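Local coordinates for hypothetical sugar binding protein (Bacteroides thetaiotaomicron, PDB 3SEE) that is of unknown function but probably binds sugars through a galactose-binding-domain-like beta fold, at residues A[31-36]-A[82-87]. Numbering follows the deposited sequence. Where two conformers were deposited one is given.
Sequences ATAGEW and GQRITD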
loop_
_atom_site.group_PDB
_atom_site.type_symbol
_atom_site.label_atom_id
_atom_site.label_comp_id
_atom_site.label_asym_id
_atom_site.label_seq_id
_atom_site.Cartn_x
_atom_site.Cartn_y
_atom_site.Cartn_z
ATOM N N ALA A 31 -2.109 11.289 -9.964
ATOM C CA ALA A 31 -1.905 10.045 -10.687
ATOM C C ALA A 31 -3.083 9.727 -11.602
ATOM O O ALA A 31 -4.230 9.934 -11.228
ATOM C CB ALA A 31 -1.718 8.896 -9.709
ATOM N N THR A 32 -2.791 9.210 -12.785
ATOM C CA THR A 32 -3.805 8.669 -13.679
ATOM C C THR A 32 -4.256 7.328 -13.126
ATOM O O THR A 32 -3.438 6.462 -12.812
ATOM C CB THR A 32 -3.204 8.450 -15.078
ATOM O OG1 THR A 32 -2.647 9.689 -15.534
ATOM C CG2 THR A 32 -4.265 7.934 -16.051
ATOM N N ALA A 33 -5.561 7.149 -12.985
ATOM C CA ALA A 33 -6.096 5.908 -12.469
ATOM C C ALA A 33 -5.896 4.770 -13.437
ATOM O O ALA A 33 -5.758 4.963 -14.638
ATOM C CB ALA A 33 -7.569 6.063 -12.124
ATOM N N GLY A 34 -5.837 3.566 -12.877
ATOM C CA GLY A 34 -5.712 2.364 -13.677
ATOM C C GLY A 34 -4.336 2.082 -14.213
ATOM O O GLY A 34 -4.184 1.292 -15.147
ATOM N N GLU A 35 -3.345 2.747 -13.644
ATOM C CA GLU A 35 -1.947 2.633 -14.025
ATOM C C GLU A 35 -1.201 2.537 -12.710
ATOM O O GLU A 35 -1.741 2.962 -11.687
ATOM C CB GLU A 35 -1.515 3.891 -14.766
ATOM C CG GLU A 35 -2.258 4.092 -16.067
ATOM C CD GLU A 35 -1.629 5.103 -16.978
ATOM O OE1 GLU A 35 -0.602 5.729 -16.599
ATOM O OE2 GLU A 35 -2.192 5.272 -18.089
ATOM N N TRP A 36 0.016 1.990 -12.718
ATOM C CA TRP A 36 0.902 2.138 -11.578
ATOM C C TRP A 36 1.582 3.498 -11.589
ATOM O O TRP A 36 1.900 4.043 -12.643
ATOM C CB TRP A 36 1.968 1.048 -11.588
ATOM C CG TRP A 36 1.420 -0.310 -11.394
ATOM C CD1 TRP A 36 1.231 -1.257 -12.354
ATOM C CD2 TRP A 36 1.002 -0.907 -10.155
ATOM N NE1 TRP A 36 0.713 -2.395 -11.798
ATOM C CE2 TRP A 36 0.553 -2.208 -10.453
ATOM C CE3 TRP A 36 0.912 -0.450 -8.834
ATOM C CZ2 TRP A 36 0.078 -3.063 -9.467
ATOM C CZ3 TRP A 36 0.447 -1.310 -7.872
ATOM C CH2 TRP A 36 0.020 -2.594 -8.198
ATOM N N GLY A 82 2.129 2.717 -6.126
ATOM C CA GLY A 82 0.713 2.982 -5.990
ATOM C C GLY A 82 -0.121 2.700 -7.226
ATOM O O GLY A 82 0.385 2.730 -8.355
ATOM N N GLN A 83 -1.415 2.436 -7.034
ATOM C CA GLN A 83 -2.362 2.433 -8.149
ATOM C C GLN A 83 -3.686 2.989 -7.682
ATOM O O GLN A 83 -4.279 2.474 -6.730
ATOM C CB GLN A 83 -2.530 1.044 -8.765
ATOM C CG GLN A 83 -3.469 1.085 -9.974
ATOM C CD GLN A 83 -3.447 -0.115 -10.898
ATOM O OE1 GLN A 83 -4.511 -0.510 -11.354
ATOM N NE2 GLN A 83 -2.270 -0.676 -11.216
ATOM N N ARG A 84 -4.117 4.051 -8.349
ATOM C CA ARG A 84 -5.376 4.722 -8.065
ATOM C C ARG A 84 -6.532 3.997 -8.741
ATOM O O ARG A 84 -6.396 3.573 -9.907
ATOM C CB ARG A 84 -5.271 6.176 -8.522
ATOM C CG ARG A 84 -6.436 7.079 -8.241
ATOM C CD ARG A 84 -6.132 8.448 -8.786
ATOM N NE ARG A 84 -7.190 9.409 -8.514
ATOM C CZ ARG A 84 -7.068 10.701 -8.764
ATOM N NH1 ARG A 84 -5.984 11.188 -9.355
ATOM N NH2 ARG A 84 -8.027 11.536 -8.407
ATOM N N ILE A 85 -7.621 3.853 -7.999
ATOM C CA ILE A 85 -8.787 3.124 -8.462
ATOM C C ILE A 85 -10.014 4.035 -8.400
ATOM O O ILE A 85 -10.387 4.513 -7.346
ATOM C CB ILE A 85 -9.031 1.870 -7.604
ATOM C CG1 ILE A 85 -7.781 0.965 -7.614
ATOM C CG2 ILE A 85 -10.284 1.113 -8.114
ATOM C CD1 ILE A 85 -7.913 -0.277 -6.761
ATOM N N THR A 86 -10.621 4.256 -9.556
ATOM C CA THR A 86 -11.804 5.109 -9.694
ATOM C C THR A 86 -12.982 4.360 -10.292
ATOM O O THR A 86 -13.949 4.972 -10.692
ATOM C CB THR A 86 -11.491 6.386 -10.505
ATOM O OG1 THR A 86 -10.939 6.001 -11.781
ATOM C CG2 THR A 86 -10.509 7.266 -9.759
ATOM N N ASP A 87 -12.926 3.039 -10.317
ATOM C CA ASP A 87 -14.044 2.282 -10.878
ATOM C C ASP A 87 -15.285 2.264 -9.983
ATOM O O ASP A 87 -16.400 1.995 -10.483
ATOM C CB ASP A 87 -13.584 0.914 -11.311
ATOM C CG ASP A 87 -12.673 0.977 -12.567
ATOM O OD1 ASP A 87 -12.919 1.731 -13.583
ATOM O OD2 ASP A 87 -11.674 0.249 -12.526
HETATM O O HOH W 1 -2.751 5.164 -10.572
#
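Ala31 O takes a hydrogen bond from Arg84 NH1 at 2.9 Å, lying near the guanidinium edge though 22° out of its plane. Arg84 gets there with CG anti to its backbone N (chi1 -176°) and the chain extended as far as NE; NH1 also donates to Ser29 O, and NH2 forms a salt bridge with Asp198. Next along, one water ties the loop to the strand, donating to Thr32 O and Glu35 O while accepting from Arg84 N. The Ala33 methyl sits 3.4 Å from Thr86 OG1, and Gly34 N makes a nearly straight 3.0 Å bond to Arg84 O. Glu35 O then rests 3.1 Å from Gln83 CG. At Trp36, Gln83 lays NE2 over one face of the indole, 3.3 Å above the plane, its amide steeply inclined to the ring at 76°; CB packs over the six-membered ring. Outside partners fix both groups: Trp36 NE1 donates to Asn14 O, Gln83 OE1 accepts from Lys13 N. Cutting Trp36 back to an alanine is likely to open a gap beneath the Gln83 amide and leave Asn14 O without its donor. The whole is a loop leading into strand 36-40, water-bridged to the end of antiparallel neighbour 79-85 in a galactose-binding-like beta fold.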